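Local coordinates for cyclic nucleotide-binding domain (CNMP-BD) protein (Geobacter metallireducens, PDB 3MDP), which probably binds a cyclic nucleotide through a double-stranded beta-helix domain, and may act in transcription regulation as family relatives do, at residues A[6-11]-A[50-55]; A[14-19]-A[126-131]; A[87-92]-A[131-136]; A[116-119]-A[124-127]. All blocks are in the same frame, centred on the assembly; numbering follows the deposited sequence. Where two conformers were deposited one is given.

Contact 1. Residues A[6-11]-A[50-55]; sequences ERLRVY and LMLLLE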
loop_
_atom_site.group_PDB
_atom_site.type_symbol
_atom_site.label_atom_id
_atom_site.label_comp_id
_atom_site.label_asym_id
_atom_site.label_seq_id
_atom_site.Cartn_x
_atom_site.Cartn_y
_atom_site.Cartn_z
ATOM N N GLU A 6 -4.314 20.214 -14.181
ATOM C CA GLU A 6 -2.917 20.591 -14.067
ATOM C C GLU A 6 -2.590 20.839 -12.573
ATOM O O GLU A 6 -1.475 20.592 -12.147
ATOM C CB GLU A 6 -2.582 21.795 -14.955
ATOM C CG GLU A 6 -2.342 21.431 -16.444
ATOM C CD GLU A 6 -0.923 20.851 -16.755
ATOM O OE1 GLU A 6 -0.187 20.403 -15.830
ATOM O OE2 GLU A 6 -0.550 20.846 -17.958
ATOM N N ARG A 7 -3.568 21.301 -11.787
ATOM C CA ARG A 7 -3.337 21.524 -10.354
ATOM C C ARG A 7 -3.081 20.206 -9.618
ATOM O O ARG A 7 -2.347 20.187 -8.647
ATOM C CB ARG A 7 -4.499 22.281 -9.690
ATOM C CG ARG A 7 -4.712 23.724 -10.189
ATOM C CD ARG A 7 -5.537 24.545 -9.173
ATOM N NE ARG A 7 -4.680 25.158 -8.147
ATOM C CZ ARG A 7 -5.099 25.994 -7.192
ATOM N NH1 ARG A 7 -6.380 26.331 -7.099
ATOM N NH2 ARG A 7 -4.224 26.492 -6.320
ATOM N N LEU A 8 -3.683 19.113 -10.081
ATOM C CA LEU A 8 -3.463 17.775 -9.467
ATOM C C LEU A 8 -1.991 17.316 -9.544
ATOM O O LEU A 8 -1.516 16.620 -8.633
ATOM C CB LEU A 8 -4.341 16.703 -10.127
ATOM C CG LEU A 8 -5.864 16.774 -9.980
ATOM C CD1 LEU A 8 -6.517 15.627 -10.799
ATOM C CD2 LEU A 8 -6.299 16.717 -8.505
ATOM N N ARG A 9 -1.277 17.721 -10.600
ATOM C CA ARG A 9 0.119 17.293 -10.823
ATOM C C ARG A 9 1.107 17.659 -9.758
ATOM O O ARG A 9 2.155 17.031 -9.662
ATOM C CB ARG A 9 0.694 17.892 -12.094
ATOM C CG ARG A 9 0.378 17.131 -13.280
ATOM C CD ARG A 9 1.346 17.405 -14.427
ATOM N NE ARG A 9 0.856 16.584 -15.514
ATOM C CZ ARG A 9 1.055 15.274 -15.606
ATOM N NH1 ARG A 9 1.809 14.629 -14.713
ATOM N NH2 ARG A 9 0.514 14.603 -16.619
ATOM N N VAL A 10 0.823 18.694 -8.986
ATOM C CA VAL A 10 1.737 19.091 -7.952
ATOM C C VAL A 10 1.704 18.109 -6.781
ATOM O O VAL A 10 2.565 18.193 -5.909
ATOM C CB VAL A 10 1.442 20.513 -7.457
ATOM C CG1 VAL A 10 1.325 21.503 -8.677
ATOM C CG2 VAL A 10 0.184 20.522 -6.632
ATOM N N TYR A 11 0.728 17.191 -6.743
ATOM C CA TYR A 11 0.632 16.242 -5.622
ATOM C C TYR A 11 1.182 14.889 -6.000
ATOM O O TYR A 11 0.990 14.427 -7.131
ATOM C CB TYR A 11 -0.812 16.094 -5.146
ATOM C CG TYR A 11 -1.403 17.404 -4.681
ATOM C CD1 TYR A 11 -0.996 17.983 -3.481
ATOM C CD2 TYR A 11 -2.311 18.094 -5.476
ATOM C CE1 TYR A 11 -1.519 19.198 -3.044
ATOM C CE2 TYR A 11 -2.844 19.320 -5.061
ATOM C CZ TYR A 11 -2.453 19.862 -3.835
ATOM O OH TYR A 11 -2.975 21.081 -3.431
ATOM N N LEU A 50 -12.262 8.263 -2.833
ATOM C CA LEU A 50 -10.848 8.420 -2.560
ATOM C C LEU A 50 -10.638 9.940 -2.451
ATOM O O LEU A 50 -11.163 10.702 -3.266
ATOM C CB LEU A 50 -10.022 7.808 -3.683
ATOM C CG LEU A 50 -8.509 7.948 -3.523
ATOM C CD1 LEU A 50 -8.036 7.087 -2.361
ATOM C CD2 LEU A 50 -7.792 7.607 -4.811
HETATM N N MSE A 51 -9.943 10.377 -1.415
HETATM C CA MSE A 51 -9.765 11.813 -1.201
HETATM C C MSE A 51 -8.306 12.224 -1.160
HETATM O O MSE A 51 -7.446 11.459 -0.726
HETATM C CB MSE A 51 -10.495 12.262 0.062
HETATM C CG MSE A 51 -11.973 12.302 -0.170
HETATM SE SE MSE A 51 -12.908 12.475 1.488
HETATM C CE MSE A 51 -14.762 12.421 0.828
ATOM N N LEU A 52 -8.039 13.409 -1.690
ATOM C CA LEU A 52 -6.734 14.088 -1.584
ATOM C C LEU A 52 -6.995 15.307 -0.692
ATOM O O LEU A 52 -7.902 16.089 -0.961
ATOM C CB LEU A 52 -6.215 14.559 -2.954
ATOM C CG LEU A 52 -5.033 15.547 -2.906
ATOM C CD1 LEU A 52 -3.753 14.812 -2.537
ATOM C CD2 LEU A 52 -4.911 16.276 -4.259
ATOM N N LEU A 53 -6.262 15.412 0.403
ATOM C CA LEU A 53 -6.416 16.538 1.315
ATOM C C LEU A 53 -5.708 17.761 0.762
ATOM O O LEU A 53 -4.507 17.751 0.539
ATOM C CB LEU A 53 -5.890 16.167 2.694
ATOM C CG LEU A 53 -6.130 17.168 3.817
ATOM C CD1 LEU A 53 -7.626 17.514 3.994
ATOM C CD2 LEU A 53 -5.494 16.638 5.098
ATOM N N LEU A 54 -6.471 18.813 0.522
ATOM C CA LEU A 54 -5.918 20.068 0.005
ATOM C C LEU A 54 -5.588 21.064 1.099
ATOM O O LEU A 54 -4.601 21.798 0.994
ATOM C CB LEU A 54 -6.881 20.715 -0.967
ATOM C CG LEU A 54 -7.257 19.913 -2.214
ATOM C CD1 LEU A 54 -8.360 20.621 -2.962
ATOM C CD2 LEU A 54 -6.009 19.701 -3.121
ATOM N N GLU A 55 -6.416 21.094 2.134
ATOM C CA GLU A 55 -6.296 22.062 3.196
ATOM C C GLU A 55 -6.936 21.486 4.449
ATOM O O GLU A 55 -7.939 20.772 4.363
ATOM C CB GLU A 55 -7.005 23.367 2.802
ATOM C CG GLU A 55 -6.905 24.468 3.848
ATOM C CD GLU A 55 -7.888 25.590 3.589
ATOM O OE1 GLU A 55 -8.289 25.763 2.415
ATOM O OE2 GLU A 55 -8.265 26.282 4.558
HETATM O O HOH W 1 -2.517 21.539 -0.860
#

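Contact 2. Residues A[14-19]-A[126-131]; sequences FASLTD and GQVLMN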
loop_
_atom_site.group_PDB
_atom_site.type_symbol
_atom_site.label_atom_id
_atom_site.label_comp_id
_atom_site.label_asym_id
_atom_site.label_seq_id
_atom_site.Cartn_x
_atom_site.Cartn_y
_atom_site.Cartn_z
ATOM N N PHE A 14 -0.593 12.039 -7.995
ATOM C CA PHE A 14 -0.982 12.349 -9.346
ATOM C C PHE A 14 0.157 12.775 -10.281
ATOM O O PHE A 14 -0.055 12.784 -11.505
ATOM C CB PHE A 14 -1.986 13.506 -9.324
ATOM C CG PHE A 14 -3.245 13.192 -8.638
ATOM C CD1 PHE A 14 -4.204 12.408 -9.260
ATOM C CD2 PHE A 14 -3.478 13.642 -7.357
ATOM C CE1 PHE A 14 -5.384 12.106 -8.623
ATOM C CE2 PHE A 14 -4.661 13.333 -6.715
ATOM C CZ PHE A 14 -5.613 12.574 -7.356
ATOM N N ALA A 15 1.320 13.127 -9.705
ATOM C CA ALA A 15 2.432 13.743 -10.425
ATOM C C ALA A 15 2.966 12.878 -11.608
ATOM O O ALA A 15 3.457 13.433 -12.587
ATOM C CB ALA A 15 3.574 14.111 -9.435
ATOM N N SER A 16 2.857 11.550 -11.488
ATOM C CA SER A 16 3.343 10.556 -12.484
ATOM C C SER A 16 2.347 10.202 -13.598
ATOM O O SER A 16 2.712 9.504 -14.541
ATOM C CB SER A 16 3.722 9.232 -11.779
ATOM O OG SER A 16 2.602 8.585 -11.132
ATOM N N LEU A 17 1.093 10.639 -13.481
ATOM C CA LEU A 17 0.055 10.278 -14.471
ATOM C C LEU A 17 0.228 11.007 -15.800
ATOM O O LEU A 17 0.712 12.132 -15.853
ATOM C CB LEU A 17 -1.340 10.564 -13.914
ATOM C CG LEU A 17 -1.737 9.811 -12.637
ATOM C CD1 LEU A 17 -3.118 10.217 -12.181
ATOM C CD2 LEU A 17 -1.678 8.308 -12.817
ATOM N N THR A 18 -0.174 10.359 -16.886
ATOM C CA THR A 18 -0.213 11.032 -18.181
ATOM C C THR A 18 -1.284 12.116 -18.183
ATOM O O THR A 18 -2.193 12.139 -17.338
ATOM C CB THR A 18 -0.576 10.071 -19.313
ATOM O OG1 THR A 18 -1.914 9.581 -19.088
ATOM C CG2 THR A 18 0.411 8.914 -19.372
ATOM N N ASP A 19 -1.199 12.994 -19.174
ATOM C CA ASP A 19 -2.158 14.084 -19.302
ATOM C C ASP A 19 -3.580 13.566 -19.489
ATOM O O ASP A 19 -4.512 14.113 -18.895
ATOM C CB ASP A 19 -1.774 14.997 -20.471
ATOM C CG ASP A 19 -0.507 15.798 -20.193
ATOM O OD1 ASP A 19 -0.244 16.154 -19.012
ATOM O OD2 ASP A 19 0.212 16.089 -21.168
ATOM N N GLY A 126 -4.744 1.155 -13.982
ATOM C CA GLY A 126 -4.810 0.237 -12.825
ATOM C C GLY A 126 -3.473 0.007 -12.130
ATOM O O GLY A 126 -3.356 0.119 -10.906
ATOM N N GLN A 127 -2.449 -0.275 -12.918
ATOM C CA GLN A 127 -1.094 -0.453 -12.392
ATOM C C GLN A 127 -0.563 0.803 -11.659
ATOM O O GLN A 127 0.006 0.695 -10.573
ATOM C CB GLN A 127 -0.124 -0.829 -13.525
ATOM C CG GLN A 127 -0.174 -2.300 -13.950
ATOM N N VAL A 128 -0.724 1.980 -12.255
ATOM C CA VAL A 128 -0.155 3.185 -11.658
ATOM C C VAL A 128 -0.911 3.553 -10.400
ATOM O O VAL A 128 -0.292 3.938 -9.415
ATOM C CB VAL A 128 -0.124 4.398 -12.629
ATOM C CG1 VAL A 128 -1.530 4.766 -13.094
ATOM C CG2 VAL A 128 0.536 5.588 -11.960
ATOM N N LEU A 129 -2.249 3.460 -10.443
ATOM C CA LEU A 129 -3.066 3.754 -9.284
ATOM C C LEU A 129 -2.724 2.850 -8.098
ATOM O O LEU A 129 -2.612 3.324 -6.971
ATOM C CB LEU A 129 -4.549 3.639 -9.608
ATOM C CG LEU A 129 -5.106 4.709 -10.575
ATOM C CD1 LEU A 129 -6.568 4.402 -10.851
ATOM C CD2 LEU A 129 -4.946 6.124 -10.048
HETATM N N MSE A 130 -2.559 1.561 -8.344
HETATM C CA MSE A 130 -2.239 0.629 -7.245
HETATM C C MSE A 130 -0.850 0.878 -6.700
HETATM O O MSE A 130 -0.652 0.842 -5.488
HETATM C CB MSE A 130 -2.324 -0.828 -7.688
HETATM C CG MSE A 130 -3.697 -1.298 -8.026
HETATM SE SE MSE A 130 -4.968 -0.998 -6.575
HETATM C CE MSE A 130 -4.122 -1.768 -5.121
ATOM N N ASN A 131 0.119 1.087 -7.589
ATOM C CA ASN A 131 1.471 1.474 -7.153
ATOM C C ASN A 131 1.429 2.686 -6.244
ATOM O O ASN A 131 1.998 2.709 -5.149
ATOM C CB ASN A 131 2.378 1.765 -8.359
ATOM C CG ASN A 131 3.799 2.032 -7.950
ATOM O OD1 ASN A 131 4.203 3.173 -7.729
ATOM N ND2 ASN A 131 4.526 0.993 -7.767
#

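Contact 3. Residues A[87-92]-A[131-136]; sequences SSLIKP and NNVAAA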
loop_
_atom_site.group_PDB
_atom_site.type_symbol
_atom_site.label_atom_id
_atom_site.label_comp_id
_atom_site.label_asym_id
_atom_site.label_seq_id
_atom_site.Cartn_x
_atom_site.Cartn_y
_atom_site.Cartn_z
ATOM N N SER A 87 -8.863 2.467 0.808
ATOM C CA SER A 87 -9.615 1.218 0.540
ATOM C C SER A 87 -10.594 1.313 -0.650
ATOM O O SER A 87 -11.107 0.293 -1.101
ATOM C CB SER A 87 -10.338 0.729 1.797
ATOM O OG SER A 87 -9.404 0.235 2.736
ATOM N N SER A 88 -10.829 2.515 -1.175
ATOM C CA SER A 88 -11.524 2.635 -2.465
ATOM C C SER A 88 -10.804 1.868 -3.588
ATOM O O SER A 88 -11.426 1.499 -4.594
ATOM C CB SER A 88 -11.750 4.107 -2.840
ATOM O OG SER A 88 -10.571 4.871 -2.718
ATOM N N LEU A 89 -9.512 1.596 -3.406
ATOM C CA LEU A 89 -8.743 0.810 -4.371
ATOM C C LEU A 89 -8.121 -0.479 -3.783
ATOM O O LEU A 89 -7.353 -1.150 -4.477
ATOM C CB LEU A 89 -7.626 1.661 -4.977
ATOM C CG LEU A 89 -8.036 2.809 -5.911
ATOM C CD1 LEU A 89 -6.819 3.651 -6.312
ATOM C CD2 LEU A 89 -8.729 2.241 -7.108
ATOM N N ILE A 90 -8.436 -0.815 -2.534
ATOM C CA ILE A 90 -7.893 -2.009 -1.893
ATOM C C ILE A 90 -9.028 -2.947 -1.479
ATOM O O ILE A 90 -9.796 -2.656 -0.567
ATOM C CB ILE A 90 -7.002 -1.689 -0.649
ATOM C CG1 ILE A 90 -5.911 -0.638 -0.973
ATOM C CG2 ILE A 90 -6.341 -2.995 -0.121
ATOM C CD1 ILE A 90 -5.229 -0.045 0.246
ATOM N N LYS A 91 -9.133 -4.085 -2.153
ATOM C CA LYS A 91 -10.057 -5.139 -1.719
ATOM C C LYS A 91 -9.985 -5.384 -0.227
ATOM O O LYS A 91 -8.893 -5.439 0.339
ATOM C CB LYS A 91 -9.740 -6.446 -2.408
ATOM C CG LYS A 91 -10.111 -6.467 -3.830
ATOM C CD LYS A 91 -9.943 -7.858 -4.409
ATOM C CE LYS A 91 -10.317 -7.868 -5.883
ATOM N NZ LYS A 91 -10.393 -9.265 -6.412
ATOM N N PRO A 92 -11.140 -5.581 0.414
ATOM C CA PRO A 92 -12.473 -5.696 -0.182
ATOM C C PRO A 92 -13.275 -4.388 -0.244
ATOM O O PRO A 92 -14.495 -4.429 -0.209
ATOM C CB PRO A 92 -13.150 -6.679 0.772
ATOM C CG PRO A 92 -12.621 -6.240 2.106
ATOM C CD PRO A 92 -11.162 -5.953 1.840
ATOM N N ASN A 131 0.119 1.087 -7.589
ATOM C CA ASN A 131 1.471 1.474 -7.153
ATOM C C ASN A 131 1.429 2.686 -6.244
ATOM O O ASN A 131 1.998 2.709 -5.149
ATOM C CB ASN A 131 2.378 1.765 -8.359
ATOM C CG ASN A 131 3.799 2.032 -7.950
ATOM O OD1 ASN A 131 4.203 3.173 -7.729
ATOM N ND2 ASN A 131 4.526 0.993 -7.767
ATOM N N ASN A 132 0.736 3.716 -6.714
ATOM C CA ASN A 132 0.662 4.984 -5.995
ATOM C C ASN A 132 -0.091 4.914 -4.677
ATOM O O ASN A 132 0.290 5.595 -3.708
ATOM C CB ASN A 132 0.153 6.076 -6.947
ATOM C CG ASN A 132 1.178 6.382 -8.070
ATOM O OD1 ASN A 132 2.207 5.687 -8.220
ATOM N ND2 ASN A 132 0.893 7.399 -8.861
ATOM N N VAL A 133 -1.136 4.093 -4.624
ATOM C CA VAL A 133 -1.832 3.829 -3.365
ATOM C C VAL A 133 -0.865 3.174 -2.381
ATOM O O VAL A 133 -0.690 3.660 -1.255
ATOM C CB VAL A 133 -3.051 2.940 -3.577
ATOM C CG1 VAL A 133 -3.457 2.253 -2.263
ATOM C CG2 VAL A 133 -4.198 3.751 -4.167
ATOM N N ALA A 134 -0.202 2.107 -2.829
ATOM C CA ALA A 134 0.802 1.404 -2.010
ATOM C C ALA A 134 1.902 2.367 -1.499
ATOM O O ALA A 134 2.223 2.396 -0.300
ATOM C CB ALA A 134 1.419 0.221 -2.777
ATOM N N ALA A 135 2.446 3.191 -2.389
ATOM C CA ALA A 135 3.433 4.197 -1.975
ATOM C C ALA A 135 2.878 5.175 -0.939
ATOM O O ALA A 135 3.583 5.550 0.008
ATOM C CB ALA A 135 3.997 4.965 -3.200
ATOM N N ALA A 136 1.633 5.612 -1.139
ATOM C CA ALA A 136 0.988 6.545 -0.222
ATOM C C ALA A 136 0.860 5.963 1.190
ATOM O O ALA A 136 1.150 6.656 2.190
ATOM C CB ALA A 136 -0.389 6.930 -0.744
#

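Contact 4. Residues A[116-119]-A[124-127]; sequences REMS and ALGQ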
loop_
_atom_site.group_PDB
_atom_site.type_symbol
_atom_site.label_atom_id
_atom_site.label_comp_id
_atom_site.label_asym_id
_atom_site.label_seq_id
_atom_site.Cartn_x
_atom_site.Cartn_y
_atom_site.Cartn_z
ATOM N N ARG A 116 -12.295 2.126 -9.795
ATOM C CA ARG A 116 -12.263 0.667 -9.878
ATOM C C ARG A 116 -12.565 0.180 -11.295
ATOM O O ARG A 116 -11.866 -0.708 -11.787
ATOM C CB ARG A 116 -13.190 0.026 -8.838
ATOM C CG ARG A 116 -12.636 0.145 -7.424
ATOM C CD ARG A 116 -13.391 -0.664 -6.383
ATOM N NE ARG A 116 -14.779 -0.232 -6.183
ATOM C CZ ARG A 116 -15.203 0.704 -5.339
ATOM N NH1 ARG A 116 -14.362 1.397 -4.580
ATOM N NH2 ARG A 116 -16.503 0.973 -5.275
ATOM N N GLU A 117 -13.549 0.778 -11.968
ATOM C CA GLU A 117 -13.909 0.382 -13.349
ATOM C C GLU A 117 -12.757 0.633 -14.280
ATOM O O GLU A 117 -12.402 -0.218 -15.110
ATOM C CB GLU A 117 -15.081 1.188 -13.892
ATOM C CG GLU A 117 -16.404 0.764 -13.363
ATOM C CD GLU A 117 -17.516 1.750 -13.678
ATOM O OE1 GLU A 117 -17.360 2.664 -14.526
ATOM O OE2 GLU A 117 -18.573 1.620 -13.045
HETATM N N MSE A 118 -12.182 1.819 -14.128
HETATM C CA MSE A 118 -11.125 2.293 -14.996
HETATM C C MSE A 118 -9.890 1.455 -14.792
HETATM O O MSE A 118 -9.208 1.123 -15.749
HETATM C CB MSE A 118 -10.823 3.774 -14.710
HETATM C CG MSE A 118 -12.010 4.688 -15.024
HETATM SE SE MSE A 118 -11.965 6.409 -14.103
HETATM C CE MSE A 118 -10.370 7.079 -14.884
ATOM N N SER A 119 -9.615 1.099 -13.538
ATOM C CA SER A 119 -8.517 0.191 -13.221
ATOM C C SER A 119 -8.675 -1.155 -13.883
ATOM O O SER A 119 -7.700 -1.715 -14.357
ATOM C CB SER A 119 -8.384 0.009 -11.710
ATOM O OG SER A 119 -8.001 1.234 -11.141
ATOM N N ALA A 124 -3.107 0.016 -17.718
ATOM C CA ALA A 124 -2.063 1.002 -17.475
ATOM C C ALA A 124 -2.442 1.894 -16.294
ATOM O O ALA A 124 -1.641 2.077 -15.388
ATOM C CB ALA A 124 -1.796 1.839 -18.732
ATOM N N LEU A 125 -3.656 2.441 -16.301
ATOM C CA LEU A 125 -4.117 3.228 -15.175
ATOM C C LEU A 125 -4.213 2.372 -13.893
ATOM O O LEU A 125 -3.777 2.815 -12.842
ATOM C CB LEU A 125 -5.436 3.940 -15.486
ATOM C CG LEU A 125 -5.907 4.941 -14.426
ATOM C CD1 LEU A 125 -4.891 6.060 -14.213
ATOM C CD2 LEU A 125 -7.271 5.511 -14.802
ATOM N N GLY A 126 -4.744 1.155 -13.982
ATOM C CA GLY A 126 -4.810 0.237 -12.825
ATOM C C GLY A 126 -3.473 0.007 -12.130
ATOM O O GLY A 126 -3.356 0.119 -10.906
ATOM N N GLN A 127 -2.449 -0.275 -12.918
ATOM C CA GLN A 127 -1.094 -0.453 -12.392
ATOM C C GLN A 127 -0.563 0.803 -11.659
ATOM O O GLN A 127 0.006 0.695 -10.573
ATOM C CB GLN A 127 -0.124 -0.829 -13.525
ATOM C CG GLN A 127 -0.174 -2.300 -13.950
#

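Contact 1. Residues A[6-11]-A[50-55]
Leu52 pushes its CD2 methyl against one face of the Tyr11 ring, a CH-pi contact with the methyl carbon 3.8 Å from the ring centroid and 28° off its normal. Leu52 CD2 sits toward the rim, 3.4 Å from Tyr11 CD2. Val10 CG2 lies on the opposite face, which makes the ring a flat wedge between two methyl bumps. Tyr11 CG lies anti to the carbonyl carbon (chi1 -60°), which sends the ring out to strand 49-55. Leu54 CD2 meets the phenol end obliquely, 3.3 Å from Tyr11 OH and touching CZ as well; both leucine side chains cross that of Tyr11 at about a right angle. Leu8 CD2 adds a looser contact, 4.5 Å from Leu52 CD2. One water lies in the ring plane, 2.7 Å from Tyr11 OH, and donates to Leu54 O at 2.8 Å. Leu54 and Glu55 form a classic beta bulge opposite Arg106. A leucine here removes the ring and its hydroxyl, which would probably open a gap between Leu52 CD2 and Val10 CG2 and leave the water without its second partner. No direct hydrogen bond joins the segments: methyls hold both ring faces, and the hydroxyl reaches the strand carbonyl through water.

Contact 2. Residues A[14-19]-A[126-131]
Leu17 and Val128 make the apolar part of this contact, between the turn after helix 12-15 and helix 123-139. Leu17 CD2 comes up to the fork of the valine, 3.6 Å from Val128 CG1 and equally near Val128 CG2, so one methyl faces two. The valine offers both branches because CG2 stands anti to the backbone N while CG1 lies between that N and the carbonyl carbon (chi1 60°). Leu17 also packs on Leu22 and Ile25 of helix 19-27, so it touches two helices.

No hydrogen bond crosses between the two segments. Ser16 OG only touches a methyl, 3.7 Å from Val128 CG2; its polar partner is Asn132, just past the segment and one helical turn beyond Val128, whose ND2 donates a hydrogen bond to OG. Within the turn itself, Leu17 N donates to Phe14 O at 3.1 Å. Thr18 follows as the N-cap of helix 19-27, and the carbonyl of Leu17 takes a hydrogen bond from Arg9 NH2.

Beyond the contact, Met130 of helix 123-139 packs on Met130 of the second subunit. The turn between the two N-terminal helices thus rests on the C-terminal helix, consistent with the helical subdomain that flanks the beta roll in cyclic nucleotide-binding domains.

Contact 3. Residues A[87-92]-A[131-136]
A buried, wholly apolar contact in which Leu89 and Ile90 receive Val133 ties the loop between strands 83-84 and 98-101 to helix 123-139. In the conformer given, Val133 forks between the two loop residues and gives one methyl to each. Its CG2 meets the leucine, with 3.4 Å between Val133 CG2 and Leu89 CD1, and also lies 4.1 Å from Leu89 CB. The other methyl, Val133 CG1, rests against the end of the isoleucine, 3.8 Å from Ile90 CD1 and 4.0 Å from Ile90 CG1. This division follows from the valine torsion of that conformer: CG1 is anti to the backbone N (chi1 159°), and CG2 is anti to the carbonyl carbon. The CB atoms of Leu89 and Ile90 both point toward the helix, so that two consecutive residues of the loop serve the same valine.

Ser87 and Ser88 belong to a 3-10 segment that starts earlier in the chain. Ser87 OG hydrogen-bonds a succinate, probably from the crystallisation liquor. Leu89 also touches Leu129 and Met130, whereas Ile90 packs on Ala134 of the second subunit.

This segment, whose Ser87 is seen to bind succinate, probably corresponds to the phosphate-binding cassette of cyclic nucleotide-binding domains, the loop that in relatives holds the nucleotide phosphate. Between loop and helix the contact is held by shape alone: methyl groups fit against one another, and no hydrogen bond between the two segments fixes its direction.

Contact 4. Residues A[116-119]-A[124-127]
Met118, a selenomethionine here, lays its CE methyl over Leu125 CD2, with 3.5 Å between Met118 CE and Leu125 CD2, tighter than usual van der Waals contact. The same leucine methyl also reaches back along the chain of the selenomethionine, to 4.0 Å from Met118 CB. A bend at the third torsion of Met118 (chi3 63°) turns CE out of line with the rest of the chain and lets it reach the leucine. The two side chains cross obliquely, and on Leu125 it is the CD2 branch that does the touching.

Beside this apolar pair the two backbones come very close. Ser119 CA and Gly126 CA are 3.7 Å apart, and Ser119 OG lies 3.7 Å from Gly126 CA as well. The approach depends on the glycine: a beta carbon at this position would fall about 2.6 Å from Ser119 O, a clash. The serine hydroxyl does not bond across the contact but turns back into its own helix, to Leu115 O, which satisfies it at the helix-helix junction.

The contact closes a tight turn between helices 112-121 and 123-139. At the turn, Asn122 OD1 takes weak hydrogen bonds from the backbone N atoms of Ala124 and Leu125. Helix 19-27 covers the apolar side, with Asp24 against Met118 and Gln21 against Leu125, while Arg116 of helix 112-121 forms a salt bridge with Asp48, just before strand 49-55.

In the fold
Chemistry follows burial here. Contact 3, fully buried, is methyl against methyl; the partly buried contacts 1 and 2 add polar atoms, a bridging water beside a ring in contact 1 and a serine at the rim of contact 2. Contact 4, also partly buried, combines methyl packing of Met118 on Leu125 with a close backbone approach at a glycine. Helix 123-139 serves three of them in turn: its start in contact 4, its middle in contact 2 and the next part in contact 3, while contact 1 alone uses the beta-sheet. Arg9 connects contacts 1 and 2 through Leu17 and Asp19, and Arg116 connects contacts 3 and 4 through Ser88. Contacts 2 and 3 also touch the second subunit.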